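Local coordinates for hypothetical protein TT1426 (Thermus thermophilus, PDB 1WD5) that is of uncharacterised function but probably acts as a type I phosphoribosyltransferase, a glycosyltransferase expected to handle phosphoribosyl groups, at residues A[1-6]-A[186-192]; A[17-23]-A[149-154]; A[32-36]-A[193-199]; A[52-56]-A[138-143]; A[127-131]-A[154-159]. All blocks are in the same frame, centred on the assembly; numbering follows the deposited sequence.

Contact 1: residues A[1-6]-A[186-192]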
# COMPACT_ATOMS: atom_id res chain seq x y z
N MSE A 1 13.18 -11.67 11.90
CA MSE A 1 12.04 -12.19 12.72
C MSE A 1 11.44 -13.42 12.04
O MSE A 1 12.08 -14.01 11.16
CB MSE A 1 10.98 -11.09 12.88
CG MSE A 1 9.98 -11.32 14.00
SE MSE A 1 9.13 -9.80 14.49
CE MSE A 1 10.19 -9.20 15.81
N ARG A 2 10.24 -13.81 12.43
CA ARG A 2 9.59 -14.98 11.83
C ARG A 2 8.14 -15.08 12.30
O ARG A 2 7.87 -15.55 13.40
CB ARG A 2 10.35 -16.25 12.20
CG ARG A 2 9.81 -17.52 11.55
CD ARG A 2 10.18 -17.61 10.08
NE ARG A 2 9.76 -18.89 9.51
CZ ARG A 2 10.04 -19.29 8.27
NH1 ARG A 2 10.74 -18.50 7.47
NH2 ARG A 2 9.61 -20.47 7.84
N PHE A 3 7.21 -14.65 11.45
CA PHE A 3 5.80 -14.68 11.78
C PHE A 3 5.14 -16.00 11.40
O PHE A 3 5.52 -16.63 10.42
CB PHE A 3 5.07 -13.53 11.08
CG PHE A 3 5.77 -12.20 11.20
CD1 PHE A 3 6.56 -11.72 10.17
CD2 PHE A 3 5.65 -11.44 12.36
CE1 PHE A 3 7.23 -10.49 10.29
CE2 PHE A 3 6.30 -10.22 12.49
CZ PHE A 3 7.10 -9.74 11.46
N ARG A 4 4.14 -16.42 12.18
CA ARG A 4 3.41 -17.65 11.89
C ARG A 4 2.67 -17.49 10.58
O ARG A 4 2.69 -18.37 9.72
CB ARG A 4 2.40 -17.97 13.00
CG ARG A 4 2.99 -18.19 14.39
CD ARG A 4 1.95 -18.82 15.32
NE ARG A 4 0.75 -18.00 15.47
CZ ARG A 4 0.63 -17.00 16.34
NH1 ARG A 4 1.63 -16.70 17.16
NH2 ARG A 4 -0.49 -16.29 16.39
N ASP A 5 2.00 -16.35 10.43
CA ASP A 5 1.23 -16.02 9.24
C ASP A 5 0.93 -14.52 9.19
O ASP A 5 1.39 -13.76 10.05
CB ASP A 5 -0.09 -16.81 9.20
CG ASP A 5 -0.84 -16.77 10.52
OD1 ASP A 5 -0.94 -15.69 11.13
OD2 ASP A 5 -1.35 -17.83 10.94
N ARG A 6 0.17 -14.09 8.19
CA ARG A 6 -0.15 -12.67 8.04
C ARG A 6 -1.02 -12.10 9.16
O ARG A 6 -0.91 -10.91 9.48
CB ARG A 6 -0.80 -12.43 6.68
CG ARG A 6 0.13 -12.69 5.48
CD ARG A 6 -0.55 -12.32 4.18
NE ARG A 6 0.24 -12.63 2.99
CZ ARG A 6 0.36 -13.84 2.45
NH1 ARG A 6 -0.27 -14.88 3.00
NH2 ARG A 6 1.07 -14.02 1.35
N ALA A 186 10.26 -15.13 3.14
CA ALA A 186 11.18 -15.84 4.01
C ALA A 186 10.89 -15.59 5.49
O ALA A 186 11.33 -16.35 6.34
CB ALA A 186 12.62 -15.43 3.69
N TYR A 187 10.12 -14.55 5.80
CA TYR A 187 9.83 -14.25 7.19
C TYR A 187 8.47 -14.71 7.69
O TYR A 187 8.02 -14.31 8.77
CB TYR A 187 10.01 -12.75 7.44
CG TYR A 187 11.38 -12.27 7.02
CD1 TYR A 187 11.60 -11.78 5.74
CD2 TYR A 187 12.47 -12.38 7.88
CE1 TYR A 187 12.88 -11.42 5.31
CE2 TYR A 187 13.76 -12.02 7.47
CZ TYR A 187 13.95 -11.54 6.18
OH TYR A 187 15.21 -11.20 5.76
N TYR A 188 7.81 -15.57 6.91
CA TYR A 188 6.51 -16.10 7.27
C TYR A 188 6.50 -17.64 7.19
O TYR A 188 6.93 -18.22 6.19
CB TYR A 188 5.42 -15.57 6.33
CG TYR A 188 5.05 -14.11 6.53
CD1 TYR A 188 5.74 -13.09 5.88
CD2 TYR A 188 3.98 -13.75 7.36
CE1 TYR A 188 5.37 -11.75 6.04
CE2 TYR A 188 3.61 -12.43 7.53
CZ TYR A 188 4.30 -11.43 6.88
OH TYR A 188 3.93 -10.11 7.05
N LEU A 189 6.03 -18.29 8.25
CA LEU A 189 5.97 -19.75 8.23
C LEU A 189 4.92 -20.15 7.20
O LEU A 189 5.12 -21.06 6.41
CB LEU A 189 5.59 -20.30 9.61
CG LEU A 189 5.44 -21.82 9.70
CD1 LEU A 189 6.78 -22.49 9.37
CD2 LEU A 189 4.98 -22.21 11.10
N ASP A 190 3.80 -19.44 7.23
CA ASP A 190 2.71 -19.68 6.30
C ASP A 190 2.59 -18.46 5.39
O ASP A 190 2.08 -17.41 5.81
CB ASP A 190 1.40 -19.90 7.06
CG ASP A 190 0.17 -19.92 6.16
OD1 ASP A 190 0.31 -19.81 4.92
OD2 ASP A 190 -0.95 -20.03 6.69
N PHE A 191 3.07 -18.60 4.15
CA PHE A 191 3.01 -17.51 3.19
C PHE A 191 2.12 -17.94 2.03
O PHE A 191 2.45 -17.71 0.86
CB PHE A 191 4.42 -17.18 2.69
CG PHE A 191 4.54 -15.83 2.04
CD1 PHE A 191 4.21 -14.67 2.75
CD2 PHE A 191 5.01 -15.70 0.74
CE1 PHE A 191 4.33 -13.41 2.16
CE2 PHE A 191 5.14 -14.44 0.14
CZ PHE A 191 4.80 -13.29 0.85
N GLY A 192 0.99 -18.55 2.35
CA GLY A 192 0.07 -19.02 1.33
C GLY A 192 -0.50 -17.93 0.44
O GLY A 192 -0.54 -16.75 0.80
O HOH W 1 9.46 -19.44 4.39
O HOH W 2 -1.25 -20.30 9.55
O HOH W 3 -0.36 -15.93 6.03
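A short parallel beta bridge between Phe3 and Tyr188 ties the N-terminal tail to the late loop 186-192. Phe3 N donates to Tyr187 O at 2.8 Å, and Phe3 O takes the N-H of Leu189, also at 2.8 Å. One residue on, Asp190 N reaches Arg4 O at 2.9 Å in a more bent bond. Beside the bridge the Phe3 and Tyr188 rings meet obliquely, planes 40° apart; Phe3 CD1 sits over one face of the tyrosine near its rim, and the Tyr188 hydroxyl bonds to Asp128 O.

The tail leads straight into helix 6-17 of the phosphoribosyltransferase fold, with Asp5 as N-cap, its OD1 taking His8 N. Arg6, in the first turn, stretches out from CG to NE, its CG 4.0 Å from Tyr188 CE2 as the side chains cross at about a right angle, and lays its guanidinium flat on Phe191, centres 4.5 Å apart and planes at 20°. NH1 donates to Gly192 O at 2.9 Å, NH2 adds a weak bond to the same oxygen, and NE holds a salt bridge to Asp128. Cutting Arg6 back to an alanine is likely to strip Phe191 of its flat cover and leave the Asp128 carboxylate and Gly192 O without these donors. Asp190 OD1 accepts from Gly192 N in an Asx turn, while one water joins Asp190 OD2 to Asp5 OD2 and another links Asp190 O to Arg6 N.

Contact 2: residues A[17-23]-A[149-154]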
# COMPACT_ATOMS: atom_id res chain seq x y z
N LEU A 17 1.48 0.12 16.54
CA LEU A 17 0.80 1.35 16.12
C LEU A 17 -0.06 2.01 17.20
O LEU A 17 -0.29 3.22 17.16
CB LEU A 17 -0.09 1.07 14.90
CG LEU A 17 0.59 0.67 13.59
CD1 LEU A 17 -0.48 0.16 12.62
CD2 LEU A 17 1.32 1.87 12.99
N ALA A 18 -0.53 1.21 18.15
CA ALA A 18 -1.39 1.71 19.22
C ALA A 18 -0.90 2.98 19.94
O ALA A 18 -1.68 3.89 20.22
CB ALA A 18 -1.64 0.61 20.25
N PRO A 19 0.41 3.05 20.25
CA PRO A 19 0.94 4.23 20.94
C PRO A 19 0.94 5.53 20.14
O PRO A 19 1.02 6.61 20.71
CB PRO A 19 2.37 3.80 21.30
CG PRO A 19 2.30 2.30 21.34
CD PRO A 19 1.43 1.99 20.15
N LEU A 20 0.84 5.42 18.81
CA LEU A 20 0.86 6.60 17.95
C LEU A 20 -0.30 7.57 18.10
O LEU A 20 -0.23 8.70 17.62
CB LEU A 20 0.96 6.17 16.48
CG LEU A 20 2.23 5.41 16.10
CD1 LEU A 20 2.22 5.13 14.61
CD2 LEU A 20 3.46 6.21 16.49
N GLY A 21 -1.38 7.14 18.74
CA GLY A 21 -2.52 8.02 18.93
C GLY A 21 -3.38 8.27 17.70
O GLY A 21 -3.99 9.33 17.58
N LEU A 22 -3.43 7.31 16.79
CA LEU A 22 -4.25 7.45 15.60
C LEU A 22 -5.70 7.39 16.04
O LEU A 22 -6.03 6.67 16.98
CB LEU A 22 -3.95 6.32 14.62
CG LEU A 22 -2.52 6.30 14.10
CD1 LEU A 22 -2.22 4.96 13.45
CD2 LEU A 22 -2.31 7.45 13.12
N GLU A 23 -6.58 8.14 15.38
CA GLU A 23 -7.99 8.14 15.75
C GLU A 23 -8.86 7.55 14.64
O GLU A 23 -8.91 8.09 13.54
CB GLU A 23 -8.45 9.56 16.07
CG GLU A 23 -7.62 10.22 17.17
CD GLU A 23 -8.09 11.62 17.49
OE1 GLU A 23 -8.14 12.46 16.57
OE2 GLU A 23 -8.40 11.88 18.68
N ARG A 149 -5.32 13.61 6.93
CA ARG A 149 -4.82 14.37 8.08
C ARG A 149 -3.41 13.91 8.44
O ARG A 149 -2.55 14.72 8.79
CB ARG A 149 -5.73 14.17 9.29
CG ARG A 149 -5.34 15.02 10.49
CD ARG A 149 -6.35 14.93 11.62
NE ARG A 149 -6.31 13.65 12.33
CZ ARG A 149 -7.02 13.39 13.42
NH1 ARG A 149 -7.83 14.31 13.93
NH2 ARG A 149 -6.91 12.21 14.02
N ARG A 150 -3.18 12.61 8.33
CA ARG A 150 -1.89 12.03 8.67
C ARG A 150 -1.72 10.71 7.92
O ARG A 150 -2.69 9.99 7.68
CB ARG A 150 -1.84 11.80 10.17
CG ARG A 150 -0.56 11.16 10.68
CD ARG A 150 -0.68 10.91 12.18
NE ARG A 150 0.51 10.28 12.73
CZ ARG A 150 0.64 9.93 14.01
NH1 ARG A 150 -0.35 10.15 14.86
NH2 ARG A 150 1.77 9.36 14.43
N VAL A 151 -0.48 10.40 7.55
CA VAL A 151 -0.19 9.16 6.85
C VAL A 151 0.94 8.42 7.54
O VAL A 151 1.99 9.00 7.86
CB VAL A 151 0.21 9.44 5.37
CG1 VAL A 151 0.41 8.12 4.63
CG2 VAL A 151 -0.87 10.27 4.69
N VAL A 152 0.73 7.13 7.78
CA VAL A 152 1.73 6.29 8.42
C VAL A 152 1.90 5.01 7.63
O VAL A 152 0.93 4.33 7.30
CB VAL A 152 1.32 5.89 9.86
CG1 VAL A 152 2.35 4.93 10.44
CG2 VAL A 152 1.19 7.13 10.73
N VAL A 153 3.15 4.68 7.30
CA VAL A 153 3.44 3.45 6.58
C VAL A 153 3.77 2.40 7.63
O VAL A 153 4.67 2.59 8.45
CB VAL A 153 4.67 3.62 5.66
CG1 VAL A 153 5.10 2.26 5.12
CG2 VAL A 153 4.32 4.56 4.51
N ALA A 154 3.03 1.29 7.62
CA ALA A 154 3.25 0.24 8.60
C ALA A 154 3.45 -1.12 7.93
O ALA A 154 2.59 -1.58 7.18
CB ALA A 154 2.08 0.18 9.58
O HOH W 4 -9.24 15.11 16.53
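Leu17, Leu20 and Leu22 hang over one face of strand 150-155, part of the central sheet of this phosphoribosyltransferase-like alpha/beta fold, and fit between the side chains that rise from it. The strand alternates: Arg150, Val152 and Ala154 point at the leucines, while Val151 and Val153 face the other way, onto helix 134-144. The small Ala154 leaves a hollow, and Leu17 drops both methyls into it, CD2 standing 3.9 Å from Ala154 CB. The same CD2 slides past the flank of Val152. Val152 is the central bump: its CG1 meets Leu20 CD1 tip to tip at 4.2 Å, and its CG2 lies against Leu22 CD2. Val173 of the neighbouring strand closes this patch beside Leu17 and Leu20.

Arg150 stands up as a fully extended post, with CG trans to the backbone N (chi1 178°). Leu22 CD2 rests over one face of its guanidinium, 3.5 Å above the plane, as the two side chains cross at about a right angle. At the edge, NH1 donates to Leu20 O at 3.1 Å, approaching from above the carbonyl plane, while NH2 makes a salt bridge to Glu171. Replacing Arg150 with a serine would probably leave Leu20 O and Glu171 without their donor and open a gap beneath Leu22.

Just before the strand, Arg149 bends at chi3 and turns its edge to Glu23, while its NH2 also bridges to Asp122. Glu23 OE1 receives that NH2 through its anti lone pair at 2.8 Å, and a water spans OE1 and Arg149 NH1.

Contact 3: residues A[32-36]-A[193-199]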
# COMPACT_ATOMS: atom_id res chain seq x y z
N ARG A 32 -2.18 -8.26 -2.65
CA ARG A 32 -3.37 -8.88 -2.09
C ARG A 32 -3.10 -9.34 -0.65
O ARG A 32 -3.94 -9.16 0.23
CB ARG A 32 -3.81 -10.08 -2.94
CG ARG A 32 -4.30 -9.68 -4.34
CD ARG A 32 -5.04 -10.82 -5.04
NE ARG A 32 -4.17 -11.93 -5.41
CZ ARG A 32 -3.35 -11.94 -6.46
NH1 ARG A 32 -3.29 -10.89 -7.27
NH2 ARG A 32 -2.60 -13.01 -6.71
N GLY A 33 -1.94 -9.94 -0.42
CA GLY A 33 -1.59 -10.40 0.91
C GLY A 33 -1.64 -9.28 1.94
O GLY A 33 -1.97 -9.50 3.11
N GLY A 34 -1.32 -8.07 1.49
CA GLY A 34 -1.33 -6.92 2.38
C GLY A 34 -2.70 -6.63 2.97
O GLY A 34 -2.81 -6.06 4.05
N VAL A 35 -3.76 -7.03 2.26
CA VAL A 35 -5.11 -6.78 2.74
C VAL A 35 -5.38 -7.62 3.98
O VAL A 35 -6.14 -7.21 4.85
CB VAL A 35 -6.16 -7.09 1.64
CG1 VAL A 35 -7.57 -6.93 2.20
CG2 VAL A 35 -5.97 -6.15 0.46
N VAL A 36 -4.76 -8.79 4.07
CA VAL A 36 -4.95 -9.65 5.24
C VAL A 36 -4.33 -8.98 6.47
O VAL A 36 -4.96 -8.91 7.53
CB VAL A 36 -4.29 -11.03 5.06
CG1 VAL A 36 -4.45 -11.85 6.33
CG2 VAL A 36 -4.93 -11.76 3.89
N GLU A 193 -0.97 -18.34 -0.73
CA GLU A 193 -1.56 -17.44 -1.72
C GLU A 193 -2.88 -16.82 -1.24
O GLU A 193 -3.70 -17.48 -0.61
CB GLU A 193 -1.81 -18.24 -3.01
CG GLU A 193 -2.69 -17.58 -4.07
CD GLU A 193 -2.11 -16.30 -4.63
OE1 GLU A 193 -0.87 -16.19 -4.72
OE2 GLU A 193 -2.90 -15.40 -5.00
N VAL A 194 -3.06 -15.53 -1.53
CA VAL A 194 -4.28 -14.81 -1.19
C VAL A 194 -4.87 -14.38 -2.54
O VAL A 194 -4.31 -13.52 -3.22
CB VAL A 194 -3.98 -13.56 -0.32
CG1 VAL A 194 -5.26 -12.74 -0.13
CG2 VAL A 194 -3.44 -14.00 1.05
N THR A 195 -5.97 -15.01 -2.93
CA THR A 195 -6.60 -14.74 -4.22
C THR A 195 -7.49 -13.50 -4.24
O THR A 195 -7.84 -12.95 -3.19
CB THR A 195 -7.48 -15.93 -4.65
OG1 THR A 195 -8.61 -16.00 -3.78
CG2 THR A 195 -6.70 -17.24 -4.55
N ASP A 196 -7.88 -13.07 -5.44
CA ASP A 196 -8.75 -11.92 -5.57
C ASP A 196 -10.05 -12.24 -4.84
O ASP A 196 -10.65 -11.35 -4.21
CB ASP A 196 -9.04 -11.62 -7.05
CG ASP A 196 -7.90 -10.90 -7.74
OD1 ASP A 196 -7.44 -9.85 -7.22
OD2 ASP A 196 -7.46 -11.36 -8.81
N GLU A 197 -10.49 -13.49 -4.90
CA GLU A 197 -11.71 -13.88 -4.21
C GLU A 197 -11.52 -13.76 -2.70
O GLU A 197 -12.45 -13.41 -1.98
CB GLU A 197 -12.12 -15.32 -4.57
CG GLU A 197 -12.42 -15.54 -6.04
CD GLU A 197 -13.34 -16.73 -6.28
OE1 GLU A 197 -13.28 -17.70 -5.50
OE2 GLU A 197 -14.12 -16.69 -7.27
N ASP A 198 -10.31 -14.06 -2.22
CA ASP A 198 -10.04 -13.93 -0.79
C ASP A 198 -10.10 -12.45 -0.40
O ASP A 198 -10.63 -12.10 0.66
CB ASP A 198 -8.67 -14.51 -0.42
CG ASP A 198 -8.59 -16.02 -0.59
OD1 ASP A 198 -9.63 -16.70 -0.40
OD2 ASP A 198 -7.50 -16.53 -0.90
N VAL A 199 -9.57 -11.58 -1.25
CA VAL A 199 -9.61 -10.15 -0.96
C VAL A 199 -11.05 -9.66 -0.96
O VAL A 199 -11.44 -8.87 -0.10
CB VAL A 199 -8.80 -9.33 -1.99
CG1 VAL A 199 -9.01 -7.84 -1.75
CG2 VAL A 199 -7.31 -9.68 -1.86
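Arg32 supplies the polar half of this contact, gripping the chain at Glu193 and Val194 with two N-H groups along one edge of its guanidinium. NE donates to Val194 O at 2.7 Å, the donor lying in the carbonyl plane. NH2 meets the syn lone pair of Glu193 OE2 at 3.0 Å in an almost straight salt bridge (175°), although the carboxylate and guanidinium planes are well turned from each other. The two acceptors stand only 2.9 Å apart, Glu193 OE2 from Val194 O, and the shared arginine edge probably eases their mutual repulsion. A bend at chi3 (-69°) swings the guanidinium back to this pair. On the way, CD passes 3.4 Å from Asp196 OD1, which takes a salt bridge from Arg105 and a hydrogen bond from the Tyr109 hydroxyl, both of helix 88-112.

The peptide bond before Arg32 is cis, and the Arg-Gly-Gly run that follows opens helix 33-45; both features are consistent with the pyrophosphate loop of type I phosphoribosyltransferases. Across from it, helix 196-204 begins with a capping box: Thr195 OG1 accepts from Asp198 N, and Thr195 N meets Asp198 OD2 from above the carboxylate plane.

Apolar contacts fasten the two helix starts together. Val199 puts CG2 against the aliphatic root of Arg32, 3.7 Å from its CB, and CG1 against Val35 CG2. Val194 fills the other side: its CG2 lies 3.9 Å from Val36 CG2 and 4.0 Å from Gly33 CA. Arg6 of helix 6-17 also packs on Val36 and Val194.

Contact 4: residues A[52-56]-A[138-143]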
# COMPACT_ATOMS: atom_id res chain seq x y z
N VAL A 52 -6.02 -0.04 -1.26
CA VAL A 52 -5.48 1.09 -2.00
C VAL A 52 -5.18 0.51 -3.37
O VAL A 52 -4.49 -0.50 -3.49
CB VAL A 52 -4.20 1.68 -1.34
CG1 VAL A 52 -3.14 0.61 -1.16
CG2 VAL A 52 -3.67 2.83 -2.19
N LEU A 53 -5.73 1.15 -4.40
CA LEU A 53 -5.58 0.68 -5.77
C LEU A 53 -4.82 1.70 -6.61
O LEU A 53 -5.37 2.74 -7.00
CB LEU A 53 -6.97 0.43 -6.35
CG LEU A 53 -7.74 -0.68 -5.62
CD1 LEU A 53 -9.24 -0.57 -5.87
CD2 LEU A 53 -7.21 -2.03 -6.09
N VAL A 54 -3.56 1.40 -6.88
CA VAL A 54 -2.69 2.29 -7.63
C VAL A 54 -1.67 1.52 -8.47
O VAL A 54 -1.49 0.31 -8.28
CB VAL A 54 -1.90 3.20 -6.66
CG1 VAL A 54 -2.85 3.96 -5.75
CG2 VAL A 54 -0.95 2.34 -5.82
N ARG A 55 -1.01 2.22 -9.38
CA ARG A 55 0.02 1.66 -10.25
C ARG A 55 1.16 2.65 -10.39
O ARG A 55 0.95 3.87 -10.43
CB ARG A 55 -0.54 1.35 -11.64
CG ARG A 55 -1.50 0.16 -11.71
CD ARG A 55 -0.77 -1.16 -11.48
NE ARG A 55 0.24 -1.40 -12.51
CZ ARG A 55 1.14 -2.38 -12.45
NH1 ARG A 55 1.16 -3.21 -11.42
NH2 ARG A 55 2.03 -2.52 -13.42
N LYS A 56 2.37 2.14 -10.47
CA LYS A 56 3.53 2.99 -10.65
C LYS A 56 3.67 3.31 -12.14
O LYS A 56 3.38 2.47 -12.99
CB LYS A 56 4.78 2.26 -10.16
CG LYS A 56 6.08 3.00 -10.40
CD LYS A 56 7.02 2.17 -11.25
CE LYS A 56 7.28 0.81 -10.61
NZ LYS A 56 7.72 -0.19 -11.63
N ALA A 138 4.21 4.39 -4.72
CA ALA A 138 3.14 4.79 -5.61
C ALA A 138 1.89 5.05 -4.78
O ALA A 138 1.15 6.00 -5.03
CB ALA A 138 2.87 3.70 -6.64
N ALA A 139 1.66 4.19 -3.79
CA ALA A 139 0.50 4.34 -2.92
C ALA A 139 0.56 5.67 -2.19
O ALA A 139 -0.44 6.38 -2.08
CB ALA A 139 0.44 3.20 -1.91
N LEU A 140 1.74 6.01 -1.68
CA LEU A 140 1.93 7.27 -0.97
C LEU A 140 1.65 8.47 -1.87
O LEU A 140 0.95 9.40 -1.47
CB LEU A 140 3.37 7.38 -0.44
CG LEU A 140 3.72 6.61 0.85
CD1 LEU A 140 5.21 6.75 1.13
CD2 LEU A 140 2.91 7.17 2.01
N SER A 141 2.18 8.43 -3.08
CA SER A 141 1.98 9.53 -4.02
C SER A 141 0.51 9.84 -4.25
O SER A 141 0.11 11.00 -4.27
CB SER A 141 2.66 9.22 -5.35
OG SER A 141 4.08 9.25 -5.20
N VAL A 142 -0.30 8.80 -4.43
CA VAL A 142 -1.73 8.99 -4.66
C VAL A 142 -2.45 9.43 -3.39
O VAL A 142 -3.21 10.40 -3.41
CB VAL A 142 -2.40 7.70 -5.20
CG1 VAL A 142 -3.90 7.90 -5.30
CG2 VAL A 142 -1.82 7.35 -6.58
N VAL A 143 -2.21 8.72 -2.29
CA VAL A 143 -2.85 9.05 -1.03
C VAL A 143 -2.57 10.48 -0.56
O VAL A 143 -3.46 11.15 -0.04
CB VAL A 143 -2.42 8.06 0.08
CG1 VAL A 143 -3.03 8.48 1.41
CG2 VAL A 143 -2.88 6.65 -0.29
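Ala138 brings its methyl up between two residues of strand 48-59, with CB 4.1 Å from Lys56 CA and equally far from Val54 CG2. The Lys56 side chain then turns away, its NZ bonding to Pro63 O. At Ala139 the helix comes close to the strand through its backbone: Val54 CG2 lies over the amide, 3.8 Å from Ala139 N. The Ala139 methyl faces Val52 CG2 as well, at 4.1 Å. Two alanines in succession thus give the strand valines a low surface to lie on.

Helix 134-144 belongs to the beta-alpha-beta crossover from strand 122-126 to strand 150-155 in the central sheet, and here it reaches strand 48-59, the second strand over from 122-126. The axes pass 7.9 Å apart with their directions at 121°.

One turn on, Val142 carries CG2 to 3.6 Å from Val54 CG1, the two side chains sliding past each other in opposite directions. Val54 CG1 points there because it is trans to its own carbonyl carbon (chi1 -56°), which leaves CG2 for the alanines. Val142 also leans on Ala69 of the adjoining strand 66-71. Last comes Val143, whose CG2 makes a looser contact with Val52 CG2 at 4.3 Å.

Contact 5: residues A[127-131]-A[154-159]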
# COMPACT_ATOMS: atom_id res chain seq x y z
N ASP A 127 1.24 -3.45 4.09
CA ASP A 127 1.53 -4.54 3.16
C ASP A 127 2.19 -5.60 4.04
O ASP A 127 2.64 -5.28 5.14
CB ASP A 127 2.50 -4.12 2.05
CG ASP A 127 2.43 -5.05 0.83
OD1 ASP A 127 1.69 -6.06 0.89
OD2 ASP A 127 3.10 -4.77 -0.18
N ASP A 128 2.23 -6.86 3.59
CA ASP A 128 2.84 -7.90 4.42
C ASP A 128 4.36 -7.81 4.46
O ASP A 128 5.00 -8.49 5.26
CB ASP A 128 2.41 -9.31 3.97
CG ASP A 128 2.61 -9.56 2.48
OD1 ASP A 128 3.44 -8.87 1.85
OD2 ASP A 128 1.94 -10.47 1.95
N GLY A 129 4.93 -6.97 3.60
CA GLY A 129 6.37 -6.80 3.57
C GLY A 129 6.78 -5.80 2.50
O GLY A 129 5.99 -5.49 1.61
N VAL A 130 8.01 -5.29 2.57
CA VAL A 130 8.49 -4.34 1.58
C VAL A 130 9.94 -4.60 1.18
O VAL A 130 10.87 -4.26 1.92
CB VAL A 130 8.38 -2.89 2.08
CG1 VAL A 130 8.72 -1.93 0.96
CG2 VAL A 130 6.98 -2.62 2.60
N ALA A 131 10.14 -5.19 0.01
CA ALA A 131 11.47 -5.50 -0.48
C ALA A 131 12.16 -4.27 -1.08
O ALA A 131 13.32 -3.98 -0.77
CB ALA A 131 11.41 -6.62 -1.51
N ALA A 154 3.03 1.29 7.62
CA ALA A 154 3.25 0.24 8.60
C ALA A 154 3.45 -1.12 7.93
O ALA A 154 2.59 -1.58 7.18
CB ALA A 154 2.08 0.18 9.58
N VAL A 155 4.58 -1.76 8.22
CA VAL A 155 4.90 -3.05 7.63
C VAL A 155 5.61 -4.00 8.60
O VAL A 155 6.44 -3.58 9.39
CB VAL A 155 5.81 -2.87 6.40
CG1 VAL A 155 5.11 -2.03 5.35
CG2 VAL A 155 7.11 -2.20 6.82
N PRO A 156 5.28 -5.30 8.53
CA PRO A 156 5.89 -6.30 9.40
C PRO A 156 7.41 -6.42 9.19
O PRO A 156 8.16 -6.50 10.15
CB PRO A 156 5.17 -7.59 9.01
CG PRO A 156 3.81 -7.09 8.61
CD PRO A 156 4.17 -5.88 7.77
N VAL A 157 7.84 -6.44 7.94
CA VAL A 157 9.26 -6.55 7.63
C VAL A 157 9.65 -5.73 6.41
O VAL A 157 8.87 -5.60 5.47
CB VAL A 157 9.66 -8.02 7.39
CG1 VAL A 157 9.01 -8.54 6.13
CG2 VAL A 157 11.18 -8.14 7.30
N ALA A 158 10.85 -5.17 6.43
CA ALA A 158 11.32 -4.34 5.31
C ALA A 158 12.84 -4.36 5.16
O ALA A 158 13.57 -4.62 6.12
CB ALA A 158 10.84 -2.91 5.50
N SER A 159 13.31 -4.09 3.94
CA SER A 159 14.74 -4.06 3.68
C SER A 159 15.25 -2.69 4.09
O SER A 159 14.49 -1.72 4.10
CB SER A 159 15.03 -4.27 2.20
OG SER A 159 14.62 -3.14 1.45
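Val130 and Val155 set their side chains across each other at about a right angle, and the methyls press hard: Val130 CG2 is 3.4 Å from Val155 CG1, tighter than usual for two carbons. Each of these methyls lies trans to its own carbonyl carbon, which turns it toward the other segment. Next to this pair, Pro156 turns the CD and CG side of its ring to the loop. Its CD touches Asp127 O at 3.1 Å and its CG packs against Asp128 O, while Ala9 and Leu13 of helix 6-17 pack on the ring.

Residues 127-131 follow strand 122-126 and carry the Asp-Asp pair of a sequence resembling the PRPP-binding motif of type I phosphoribosyltransferases; they probably line the phosphoribosyl pocket. The Asp128 carboxylate forms a salt bridge with Arg6 NE. Asp127 OD1 takes Asp128 N from above the carboxylate plane, whereas the Asp127 backbone N is buried without a partner.

Past the corner at Pro156 the segments run nearly parallel and form a single bridge, Val130 with Ala158. Val130 N donates to Val157 O at 3.0 Å, and Ser159 N returns a bond to Val130 O at 3.2 Å. Gly129 CA also approaches Val157 O, and a side chain at this glycine would run tightly into Val157 CG1. The Ala158 methyl turns to the flank of Val130, 4.2 Å between the two CB atoms. Ser159 holds OG between its backbone N and carbonyl carbon (chi1 70°); from there the hydroxyl donates to Ala131 O at 2.7 Å and accepts from Ala162 N, capping helix 160-167.

In the fold
Contacts 3 and 5 hold loops that probably line the phosphoribosyl pocket, and contact 1 touches both. Centres of contacts 1 and 5 lie 12 Å apart, and loop 127-131 is held from contact 1 by the Arg6 salt bridge to Asp128 and the Tyr188 hydroxyl on Asp128 O. Contact 3 touches contact 5 where Gly34 CA comes 3.5 Å from Asp127 OD1, and contact 1 where Arg6 CB packs 3.7 Å from Val36 CG1. Contacts 2 and 5 share Ala154 at the end of strand 150-155. Contact 4 lies deeper, its centre 18 Å from contact 2's, joined through Leu140 CD2, 3.7 Å from Val151 CG1. A bound MES, probably from crystallisation, lies about 5 Å from the Arg4 side chain.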